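Local structure of L-glyceraldehyde 3-phosphate reductase (Clostridium beijerinckii, 6HG6) at residues L62-Y66 against G99-W103; G111-L117 against S149-T155. The protein is an NADPH-binding aldo-keto reductase of the TIM-barrel fold that probably reduces aldehydes, furfural among them. All blocks are in the same frame, centred on the assembly; numbering follows the deposited sequence.

Contact 1: L62-Y66 against G99-W103; sequences LANNY and GYKMW. With NDP (NADPH dihydro-nicotinamide-adenine-dinucleotide phosphate), chain B.
Between Asn65 and Lys101 runs the one direct hydrogen bond of this contact: the amide ND2 of Asn65 donates to the backbone O of Lys101 over 3.1 Å, nearly straight at 165°. The oxygen lies in the plane of the Asn65 amide, whereas the nitrogen stands well above the carbonyl plane of Lys101. With CG set between its own backbone N and carbonyl carbon (chi1 70°), Asn65 holds this amide toward 99-103, and its ND2 also lies 3.4 Å from CB of Tyr100.

A water makes a second polar link, donating to OD1 of Asn64 at 2.7 Å and accepting from the backbone N of Tyr100 at 2.9 Å. The other end of the Asn64 amide is held by Ser119 and Tyr115, which should fix its flip.

Packing rests on Met102. Its chain, bent at chi2 (70°), runs past Asn64 in the opposite direction, placing SD 3.3 Å from the backbone O of Asn64, while CB of Met102 lies 3.5 Å from ND2 of the same asparagine.

The asparagines lie in a type I turn from Ala63 to Tyr66. CB of Ala63 rests over one face of the Tyr66 ring, and OH of Tyr66 comes within 3.3 Å of the NADPH ribose carbon C2D. The same hydroxyl is hydrogen-bonded to Lys97, consistent with the tyrosine and lysine of the Asp-Tyr-Lys-His tetrad of aldo-keto reductases.

Both segments are loops that follow barrel strands, 59-61 and 93-98, on the cofactor side of the barrel. Helix 113-127 backs Asn64 and Met102, and Ala73 of helix 72-85 touches Tyr66.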
loop_
_atom_site.group_PDB
_atom_site.type_symbol
_atom_site.label_atom_id
_atom_site.label_comp_id
_atom_site.label_asym_id
_atom_site.label_seq_id
_atom_site.Cartn_x
_atom_site.Cartn_y
_atom_site.Cartn_z
ATOM N N LEU A 62 -0.304 -5.128 5.386
ATOM C CA LEU A 62 -0.107 -4.956 6.830
ATOM C C LEU A 62 1.320 -4.529 7.100
ATOM O O LEU A 62 2.153 -4.412 6.171
ATOM C CB LEU A 62 -0.432 -6.274 7.523
ATOM C CG LEU A 62 -1.891 -6.664 7.423
ATOM C CD1 LEU A 62 -2.074 -7.631 6.246
ATOM C CD2 LEU A 62 -2.343 -7.272 8.715
ATOM N N ALA A 63 1.572 -4.258 8.363
ATOM C CA ALA A 63 2.893 -3.975 8.921
ATOM C C ALA A 63 2.812 -4.477 10.356
ATOM O O ALA A 63 1.702 -4.555 10.950
ATOM C CB ALA A 63 3.270 -2.509 8.921
ATOM N N ASN A 64 3.975 -4.755 10.896
ATOM C CA ASN A 64 4.050 -5.234 12.287
ATOM C C ASN A 64 3.267 -4.296 13.211
ATOM O O ASN A 64 2.508 -4.798 14.070
ATOM C CB ASN A 64 5.494 -5.465 12.741
ATOM C CG ASN A 64 6.448 -4.294 12.645
ATOM O OD1 ASN A 64 6.068 -3.169 12.268
ATOM N ND2 ASN A 64 7.693 -4.575 13.022
ATOM N N ASN A 65 3.456 -2.993 13.077
ATOM C CA ASN A 65 3.009 -2.017 14.085
ATOM C C ASN A 65 1.624 -1.445 13.789
ATOM O O ASN A 65 1.200 -0.578 14.587
ATOM C CB ASN A 65 4.060 -0.936 14.331
ATOM C CG ASN A 65 4.242 0.032 13.194
ATOM O OD1 ASN A 65 3.552 -0.046 12.178
ATOM N ND2 ASN A 65 5.195 0.937 13.358
ATOM N N TYR A 66 0.890 -1.972 12.803
ATOM C CA TYR A 66 -0.489 -1.494 12.549
ATOM C C TYR A 66 -1.415 -1.877 13.688
ATOM O O TYR A 66 -1.342 -3.020 14.233
ATOM C CB TYR A 66 -1.047 -2.021 11.233
ATOM C CG TYR A 66 -0.373 -1.489 10.004
ATOM C CD1 TYR A 66 0.563 -0.470 10.065
ATOM C CD2 TYR A 66 -0.831 -1.854 8.750
ATOM C CE1 TYR A 66 1.109 0.091 8.920
ATOM C CE2 TYR A 66 -0.259 -1.336 7.596
ATOM C CZ TYR A 66 0.722 -0.358 7.674
ATOM O OH TYR A 66 1.331 0.162 6.540
ATOM N N GLY A 99 10.588 -2.050 10.379
ATOM C CA GLY A 99 11.511 -0.918 10.172
ATOM C C GLY A 99 11.148 0.328 10.945
ATOM O O GLY A 99 12.044 1.181 11.161
ATOM N N TYR A 100 9.888 0.446 11.371
ATOM C CA TYR A 100 9.415 1.479 12.307
ATOM C C TYR A 100 9.355 0.863 13.703
ATOM O O TYR A 100 9.700 -0.320 13.883
ATOM C CB TYR A 100 8.068 2.100 11.886
ATOM C CG TYR A 100 8.191 3.176 10.826
ATOM C CD1 TYR A 100 8.666 4.435 11.139
ATOM C CD2 TYR A 100 7.848 2.931 9.506
ATOM C CE1 TYR A 100 8.731 5.456 10.193
ATOM C CE2 TYR A 100 7.938 3.923 8.533
ATOM C CZ TYR A 100 8.412 5.170 8.878
ATOM O OH TYR A 100 8.505 6.144 7.927
ATOM N N LYS A 101 8.926 1.652 14.677
ATOM C CA LYS A 101 8.995 1.214 16.085
ATOM C C LYS A 101 7.899 0.181 16.321
ATOM O O LYS A 101 6.711 0.461 16.021
ATOM C CB LYS A 101 8.871 2.351 17.074
ATOM C CG LYS A 101 9.069 1.883 18.510
ATOM C CD LYS A 101 9.073 3.013 19.446
ATOM C CE LYS A 101 9.297 2.552 20.855
ATOM N NZ LYS A 101 9.528 3.719 21.711
ATOM N N MET A 102 8.300 -0.989 16.797
ATOM C CA MET A 102 7.350 -2.067 17.123
ATOM C C MET A 102 7.388 -2.347 18.623
ATOM O O MET A 102 6.296 -2.475 19.207
ATOM C CB MET A 102 7.684 -3.333 16.331
ATOM C CG MET A 102 6.779 -4.495 16.668
ATOM S SD MET A 102 5.115 -4.147 16.015
ATOM C CE MET A 102 4.203 -5.437 16.851
ATOM N N TRP A 103 8.563 -2.504 19.233
ATOM C CA TRP A 103 8.644 -2.768 20.689
ATOM C C TRP A 103 9.774 -1.931 21.254
ATOM O O TRP A 103 10.478 -1.279 20.476
ATOM C CB TRP A 103 8.751 -4.274 20.994
ATOM C CG TRP A 103 9.995 -4.977 20.527
ATOM C CD1 TRP A 103 11.201 -5.004 21.182
ATOM C CD2 TRP A 103 10.148 -5.821 19.373
ATOM N NE1 TRP A 103 12.103 -5.760 20.472
ATOM C CE2 TRP A 103 11.485 -6.281 19.371
ATOM C CE3 TRP A 103 9.335 -6.180 18.287
ATOM C CZ2 TRP A 103 11.985 -7.125 18.375
ATOM C CZ3 TRP A 103 9.843 -7.006 17.311
ATOM C CH2 TRP A 103 11.168 -7.439 17.331
HETATM P PA NDP B . -6.196 6.719 1.993
HETATM O O1A NDP B . -5.388 7.930 1.666
HETATM O O2A NDP B . -6.894 5.872 0.978
HETATM O O5B NDP B . -7.220 7.059 3.186
HETATM C C5B NDP B . -8.129 6.029 3.660
HETATM C C4B NDP B . -9.232 6.667 4.463
HETATM O O4B NDP B . -9.875 7.666 3.630
HETATM C C3B NDP B . -10.366 5.747 4.935
HETATM O O3B NDP B . -10.112 5.128 6.193
HETATM C C2B NDP B . -11.525 6.731 5.021
HETATM O O2B NDP B . -11.367 7.460 6.235
HETATM C C1B NDP B . -11.269 7.640 3.825
HETATM N N9A NDP B . -11.866 7.213 2.566
HETATM C C8A NDP B . -11.551 6.102 1.823
HETATM N N7A NDP B . -12.222 6.015 0.702
HETATM C C5A NDP B . -13.032 7.141 0.700
HETATM C C6A NDP B . -13.980 7.626 -0.223
HETATM N N6A NDP B . -14.280 7.010 -1.363
HETATM N N1A NDP B . -14.609 8.793 0.076
HETATM C C2A NDP B . -14.300 9.408 1.226
HETATM N N3A NDP B . -13.423 9.050 2.162
HETATM C C4A NDP B . -12.813 7.896 1.837
HETATM O O3 NDP B . -5.203 5.660 2.707
HETATM P PN NDP B . -4.475 5.560 4.129
HETATM O O1N NDP B . -5.455 4.965 5.084
HETATM O O2N NDP B . -3.772 6.833 4.476
HETATM O O5D NDP B . -3.350 4.457 3.783
HETATM C C5D NDP B . -3.766 3.279 3.044
HETATM C C4D NDP B . -2.817 2.144 3.347
HETATM O O4D NDP B . -1.489 2.512 2.931
HETATM C C3D NDP B . -2.629 1.784 4.819
HETATM O O3D NDP B . -3.726 1.015 5.290
HETATM C C2D NDP B . -1.306 1.013 4.737
HETATM O O2D NDP B . -1.534 -0.296 4.283
HETATM C C1D NDP B . -0.522 1.817 3.704
HETATM N N1N NDP B . 0.398 2.799 4.330
HETATM C C2N NDP B . 1.755 2.603 4.256
HETATM C C3N NDP B . 2.643 3.301 5.029
HETATM C C7N NDP B . 4.115 3.018 4.890
HETATM O O7N NDP B . 4.521 2.086 4.171
HETATM N N7N NDP B . 4.944 3.791 5.591
HETATM C C4N NDP B . 2.078 4.323 5.978
HETATM C C5N NDP B . 0.633 4.593 5.828
HETATM C C6N NDP B . -0.109 3.905 4.988
HETATM P P2B NDP B . -12.711 7.969 6.973
HETATM O O1X NDP B . -13.914 7.092 6.692
HETATM O O2X NDP B . -12.343 7.967 8.448
HETATM O O3X NDP B . -12.871 9.373 6.408
HETATM O O HOH W 1 7.658 -1.376 11.084
#

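Contact 2: G111-L117 against S149-T155; sequences GSRKYIL and SMMALDT
The hydroxyl of Thr155 is gripped end-on by the guanidinium group of Arg113, whose NH1 and NH2 both donate to OG1, at 3.1 and 3.2 Å. The oxygen sits at the edge of that group, near its plane, and both bonds are bent. Thr155 OG1 in turn donates a hydrogen bond to the backbone O of Met151 at 3.0 Å; that carbonyl also accepts the helical N-H of Thr155, from the opposite face of its plane. Arg113 reaches across because CG is anti to the backbone N (chi1 175°) and the chain continues extended to NE. Over the centre of the guanidinium lies CD1 of Leu117, so one face is covered by a methyl group.

At the other end, Ser149 OG donates to the backbone O of Gly111 over 2.8 Å, tying the loop just before helix 113-127 to its neighbour. Ser112 is the N-cap, its OG accepting from the N of Tyr115.

Between these polar ends the packing is apolar. Ile116 CG2 meets Ala152 CB at 3.7 Å, and Leu117 CD1 meets Thr155 CG2 at 3.8 Å. The small Ala152 faces the first helix; the axes of the short helical segments come within 9.0 Å and cross at -34°.

These are successive, roughly parallel outer helices of the barrel; beneath them Phe135 of strand 132-137 receives Ile116 and Leu153, and helix 172-184 borders the second helix through Met150.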
loop_
_atom_site.group_PDB
_atom_site.type_symbol
_atom_site.label_atom_id
_atom_site.label_comp_id
_atom_site.label_asym_id
_atom_site.label_seq_id
_atom_site.Cartn_x
_atom_site.Cartn_y
_atom_site.Cartn_z
ATOM N N GLY A 111 15.386 -1.535 11.095
ATOM C CA GLY A 111 16.684 -1.881 10.277
ATOM C C GLY A 111 17.772 -2.981 10.613
ATOM O O GLY A 111 18.450 -3.542 9.653
ATOM N N SER A 112 18.122 -3.310 11.856
ATOM C CA SER A 112 19.060 -4.432 12.121
ATOM C C SER A 112 18.482 -5.771 11.663
ATOM O O SER A 112 17.261 -5.941 11.658
ATOM C CB SER A 112 19.415 -4.529 13.593
ATOM O OG SER A 112 18.276 -4.911 14.378
ATOM N N ARG A 113 19.357 -6.737 11.351
ATOM C CA ARG A 113 18.967 -8.133 11.069
ATOM C C ARG A 113 18.196 -8.684 12.286
ATOM O O ARG A 113 17.165 -9.313 12.096
ATOM C CB ARG A 113 20.233 -8.951 10.780
ATOM C CG ARG A 113 19.992 -10.440 10.588
ATOM C CD ARG A 113 21.348 -11.057 10.339
ATOM N NE ARG A 113 21.201 -12.452 10.019
ATOM C CZ ARG A 113 20.832 -12.933 8.837
ATOM N NH1 ARG A 113 20.626 -12.107 7.826
ATOM N NH2 ARG A 113 20.719 -14.256 8.692
ATOM N N LYS A 114 18.653 -8.409 13.509
ATOM C CA LYS A 114 17.958 -8.887 14.731
ATOM C C LYS A 114 16.490 -8.452 14.714
ATOM O O LYS A 114 15.609 -9.295 14.817
ATOM C CB LYS A 114 18.694 -8.381 15.964
ATOM C CG LYS A 114 17.883 -8.386 17.243
ATOM C CD LYS A 114 17.548 -9.752 17.750
ATOM C CE LYS A 114 17.066 -9.676 19.201
ATOM N NZ LYS A 114 16.898 -11.009 19.816
ATOM N N TYR A 115 16.219 -7.159 14.536
ATOM C CA TYR A 115 14.832 -6.658 14.571
ATOM C C TYR A 115 14.041 -7.240 13.407
ATOM O O TYR A 115 12.908 -7.692 13.582
ATOM C CB TYR A 115 14.853 -5.133 14.592
ATOM C CG TYR A 115 13.518 -4.518 14.299
ATOM C CD1 TYR A 115 12.369 -4.924 14.945
ATOM C CD2 TYR A 115 13.420 -3.496 13.369
ATOM C CE1 TYR A 115 11.146 -4.329 14.661
ATOM C CE2 TYR A 115 12.214 -2.884 13.093
ATOM C CZ TYR A 115 11.070 -3.309 13.742
ATOM O OH TYR A 115 9.865 -2.737 13.409
ATOM N N ILE A 116 14.598 -7.144 12.204
ATOM C CA ILE A 116 13.845 -7.511 10.985
ATOM C C ILE A 116 13.433 -8.974 11.105
ATOM O O ILE A 116 12.267 -9.290 10.903
ATOM C CB ILE A 116 14.643 -7.162 9.719
ATOM C CG1 ILE A 116 14.758 -5.650 9.546
ATOM C CG2 ILE A 116 14.051 -7.883 8.536
ATOM C CD1 ILE A 116 15.693 -5.245 8.409
ATOM N N LEU A 117 14.360 -9.878 11.425
ATOM C CA LEU A 117 14.014 -11.303 11.455
ATOM C C LEU A 117 13.163 -11.636 12.674
ATOM O O LEU A 117 12.275 -12.462 12.519
ATOM C CB LEU A 117 15.286 -12.139 11.340
ATOM C CG LEU A 117 16.056 -11.962 10.024
ATOM C CD1 LEU A 117 17.281 -12.857 10.049
ATOM C CD2 LEU A 117 15.167 -12.324 8.879
ATOM N N SER A 149 20.379 -4.780 6.244
ATOM C CA SER A 149 18.907 -4.770 6.134
ATOM C C SER A 149 18.462 -5.616 4.931
ATOM O O SER A 149 17.521 -6.409 5.045
ATOM C CB SER A 149 18.371 -3.351 6.054
ATOM O OG SER A 149 18.886 -2.553 7.103
ATOM N N MET A 150 19.167 -5.497 3.823
ATOM C CA MET A 150 18.791 -6.232 2.593
ATOM C C MET A 150 19.105 -7.729 2.773
ATOM O O MET A 150 18.281 -8.559 2.356
ATOM C CB MET A 150 19.502 -5.650 1.364
ATOM C CG MET A 150 19.052 -4.211 1.015
ATOM S SD MET A 150 17.257 -3.977 0.845
ATOM C CE MET A 150 16.780 -3.416 2.483
ATOM N N MET A 151 20.196 -8.072 3.427
ATOM C CA MET A 151 20.512 -9.507 3.693
ATOM C C MET A 151 19.450 -10.101 4.620
ATOM O O MET A 151 19.174 -11.302 4.510
ATOM C CB MET A 151 21.924 -9.671 4.261
ATOM C CG MET A 151 22.973 -9.511 3.201
ATOM S SD MET A 151 24.669 -9.759 3.822
ATOM C CE MET A 151 24.450 -11.477 4.287
ATOM N N ALA A 152 18.853 -9.302 5.506
ATOM C CA ALA A 152 17.756 -9.758 6.376
ATOM C C ALA A 152 16.541 -10.093 5.509
ATOM O O ALA A 152 15.926 -11.145 5.731
ATOM C CB ALA A 152 17.448 -8.713 7.446
ATOM N N LEU A 153 16.183 -9.245 4.530
ATOM C CA LEU A 153 15.054 -9.565 3.622
ATOM C C LEU A 153 15.398 -10.855 2.865
ATOM O O LEU A 153 14.528 -11.735 2.668
ATOM C CB LEU A 153 14.813 -8.415 2.654
ATOM C CG LEU A 153 14.399 -7.080 3.259
ATOM C CD1 LEU A 153 14.014 -6.100 2.174
ATOM C CD2 LEU A 153 13.242 -7.267 4.193
ATOM N N ASP A 154 16.636 -10.971 2.411
ATOM C CA ASP A 154 17.077 -12.166 1.665
ATOM C C ASP A 154 16.937 -13.424 2.552
ATOM O O ASP A 154 16.446 -14.454 2.082
ATOM C CB ASP A 154 18.494 -12.003 1.164
ATOM C CG ASP A 154 19.007 -13.240 0.435
ATOM O OD1 ASP A 154 18.370 -13.606 -0.606
ATOM O OD2 ASP A 154 20.000 -13.845 0.928
ATOM N N THR A 155 17.334 -13.346 3.813
ATOM C CA THR A 155 17.188 -14.471 4.743
ATOM C C THR A 155 15.700 -14.833 4.861
ATOM O O THR A 155 15.394 -16.024 4.835
ATOM C CB THR A 155 17.799 -14.141 6.098
ATOM O OG1 THR A 155 19.207 -13.981 5.879
ATOM C CG2 THR A 155 17.488 -15.208 7.111
#

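In the fold
Along the chain the contacts follow in series, neither nested nor crossed. Contact 1 closes first, spanning helix 72-85 and strand 93-98, and joins the loops after the second and third barrel strands beside the cofactor. The chain then continues through the rest of the loop after strand 93-98, where contact 2 opens at Gly111 just ahead of helix 113-127; it closes around strand 132-137 by pairing the helices on either side of that strand in sequence. The centres of contact 1 and contact 2 lie about 14 Å apart. Tyr115 bridges them: its hydroxyl is hydrogen-bonded to the backbone N of Gly99, and its ring meets Trp103 edge-to-face, linking the cofactor-side loops to the outer helical layer.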